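3-phytase (Klebsiella pneumoniae, PDB 2WNH) probably hydrolyses phytate, inositol hexakisphosphate, at its 3-phosphate as a member of the histidine acid phosphatase family. Local coordinates at residues D128-T133 with S264-A269. The protein carries 3 engineered substitutions. Numbering follows the deposited sequence.
Sequences DPLFQT and SVLLNA
Leu130 reaches from the loop 128-133 to the segment 264-269 of helix 256-274, and following it outward shows how one side chain can serve two surfaces. Its CB sits 3.8 Å above the plane of the Phe131 ring, over the centre, and, roughly at right angles to that direction, meets CD1 of Leu266 at 4.4 Å. From there CG lies anti to the carbonyl carbon (chi1 -70°), which swings the branched end toward the helix although the CB bond itself runs past it. At the tip, CD2 lands on the CB of Ala269 at 3.6 Å and skirts Val265 O, the carbonyl that accepts the Ala269 N-H within the helix. The Leu130 carbonyl also joins the packing, its O lying 3.7 Å from Leu266 CB. The setting is the alpha/beta core of the histidine phosphatase fold: Leu266 also touches strand 284-289 and helix 291-301, so helix 256-274 packs against sheet and loop at once. Phe131, which starts away from the helix, brings CE1 back to 4.0 Å from Leu266 CD1, its other neighbours including Ala289 of that strand. Farther along, Val265 rests CG1 against Pro129 O and Thr133 CG2 together, 3.5 Å from the latter, as the two side chains pass in opposite directions. Thr133 turns its hydroxyl to Arg262 O, one turn back along the helix, leaving the methyl to meet the valine. Polar bonds brace the loop. Asp128 OD1 closes an Asx turn on Leu130 N and takes a salt bridge from Arg94, while Gln132 OE1 receives Asp128 N along one of its lone pairs, within the plane of the amide, at 2.8 Å.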
loop_
_atom_site.group_PDB
_atom_site.type_symbol
_atom_site.label_atom_id
_atom_site.label_comp_id
_atom_site.label_asym_id
_atom_site.label_seq_id
_atom_site.Cartn_x
_atom_site.Cartn_y
_atom_site.Cartn_z
ATOM N N ASP B 128 9.453 36.693 -13.213
ATOM C CA ASP B 128 9.671 35.688 -14.240
ATOM C C ASP B 128 9.078 36.266 -15.515
ATOM O O ASP B 128 7.936 36.675 -15.503
ATOM C CB ASP B 128 8.950 34.389 -13.833
ATOM C CG ASP B 128 9.114 33.253 -14.845
ATOM O OD1 ASP B 128 9.078 33.487 -16.078
ATOM O OD2 ASP B 128 9.244 32.096 -14.379
ATOM N N PRO B 129 9.853 36.309 -16.620
ATOM C CA PRO B 129 9.369 36.958 -17.853
ATOM C C PRO B 129 8.176 36.277 -18.554
ATOM O O PRO B 129 7.568 36.866 -19.439
ATOM C CB PRO B 129 10.603 36.934 -18.764
ATOM C CG PRO B 129 11.383 35.759 -18.300
ATOM C CD PRO B 129 11.206 35.742 -16.802
ATOM N N LEU B 130 7.821 35.059 -18.149
ATOM C CA LEU B 130 6.602 34.436 -18.648
ATOM C C LEU B 130 5.361 34.930 -17.910
ATOM O O LEU B 130 4.268 34.883 -18.456
ATOM C CB LEU B 130 6.674 32.924 -18.448
ATOM C CG LEU B 130 7.657 32.127 -19.303
ATOM C CD1 LEU B 130 7.711 30.702 -18.748
ATOM C CD2 LEU B 130 7.223 32.142 -20.787
ATOM N N PHE B 131 5.547 35.382 -16.670
ATOM C CA PHE B 131 4.432 35.637 -15.760
ATOM C C PHE B 131 4.275 37.095 -15.283
ATOM O O PHE B 131 3.189 37.655 -15.371
ATOM C CB PHE B 131 4.529 34.700 -14.548
ATOM C CG PHE B 131 4.689 33.236 -14.906
ATOM C CD1 PHE B 131 3.806 32.594 -15.773
ATOM C CD2 PHE B 131 5.720 32.492 -14.328
ATOM C CE1 PHE B 131 3.969 31.235 -16.082
ATOM C CE2 PHE B 131 5.864 31.136 -14.607
ATOM C CZ PHE B 131 5.009 30.513 -15.491
ATOM N N GLN B 132 5.358 37.681 -14.770
ATOM C CA GLN B 132 5.380 39.082 -14.317
ATOM C C GLN B 132 5.746 39.949 -15.513
ATOM O O GLN B 132 6.765 40.643 -15.514
ATOM C CB GLN B 132 6.400 39.258 -13.182
ATOM C CG GLN B 132 5.916 38.723 -11.830
ATOM C CD GLN B 132 5.874 37.193 -11.754
ATOM O OE1 GLN B 132 6.829 36.527 -12.146
ATOM N NE2 GLN B 132 4.758 36.636 -11.255
ATOM N N THR B 133 4.907 39.880 -16.540
ATOM C CA THR B 133 5.192 40.517 -17.829
ATOM C C THR B 133 5.137 42.054 -17.767
ATOM O O THR B 133 5.698 42.746 -18.621
ATOM C CB THR B 133 4.251 39.986 -18.931
ATOM O OG1 THR B 133 2.885 40.120 -18.506
ATOM C CG2 THR B 133 4.561 38.531 -19.223
ATOM N N SER B 264 1.263 37.402 -24.764
ATOM C CA SER B 264 1.837 36.775 -25.967
ATOM C C SER B 264 3.067 35.923 -25.685
ATOM O O SER B 264 3.243 34.881 -26.301
ATOM C CB SER B 264 2.185 37.816 -27.041
ATOM O OG SER B 264 1.003 38.369 -27.601
ATOM N N VAL B 265 3.911 36.375 -24.763
ATOM C CA VAL B 265 5.146 35.654 -24.429
ATOM C C VAL B 265 4.829 34.250 -23.876
ATOM O O VAL B 265 5.521 33.275 -24.187
ATOM C CB VAL B 265 6.026 36.495 -23.473
ATOM C CG1 VAL B 265 5.334 36.709 -22.120
ATOM C CG2 VAL B 265 7.423 35.914 -23.325
ATOM N N LEU B 266 3.744 34.161 -23.108
ATOM C CA LEU B 266 3.365 32.906 -22.457
ATOM C C LEU B 266 2.661 31.985 -23.432
ATOM O O LEU B 266 2.957 30.785 -23.500
ATOM C CB LEU B 266 2.468 33.197 -21.235
ATOM C CG LEU B 266 1.939 32.002 -20.422
ATOM C CD1 LEU B 266 3.069 31.028 -19.988
ATOM C CD2 LEU B 266 1.162 32.521 -19.195
ATOM N N LEU B 267 1.719 32.506 -24.204
ATOM C CA LEU B 267 1.089 31.624 -25.175
ATOM C C LEU B 267 2.146 31.116 -26.153
ATOM O O LEU B 267 2.161 29.928 -26.494
ATOM C CB LEU B 267 -0.070 32.297 -25.915
ATOM C CG LEU B 267 -0.711 31.437 -27.029
ATOM C CD1 LEU B 267 -1.277 30.108 -26.511
ATOM C CD2 LEU B 267 -1.838 32.196 -27.716
ATOM N N ASN B 268 3.025 32.006 -26.606
ATOM C CA ASN B 268 4.093 31.575 -27.506
ATOM C C ASN B 268 4.946 30.420 -26.943
ATOM O O ASN B 268 5.265 29.446 -27.678
ATOM C CB ASN B 268 4.984 32.752 -27.880
ATOM C CG ASN B 268 5.971 32.388 -28.958
ATOM O OD1 ASN B 268 5.588 31.959 -30.057
ATOM N ND2 ASN B 268 7.245 32.528 -28.646
ATOM N N ALA B 269 5.324 30.552 -25.668
ATOM C CA ALA B 269 6.112 29.543 -24.944
ATOM C C ALA B 269 5.358 28.220 -24.859
ATOM O O ALA B 269 5.953 27.126 -25.010
ATOM C CB ALA B 269 6.489 30.034 -23.559
#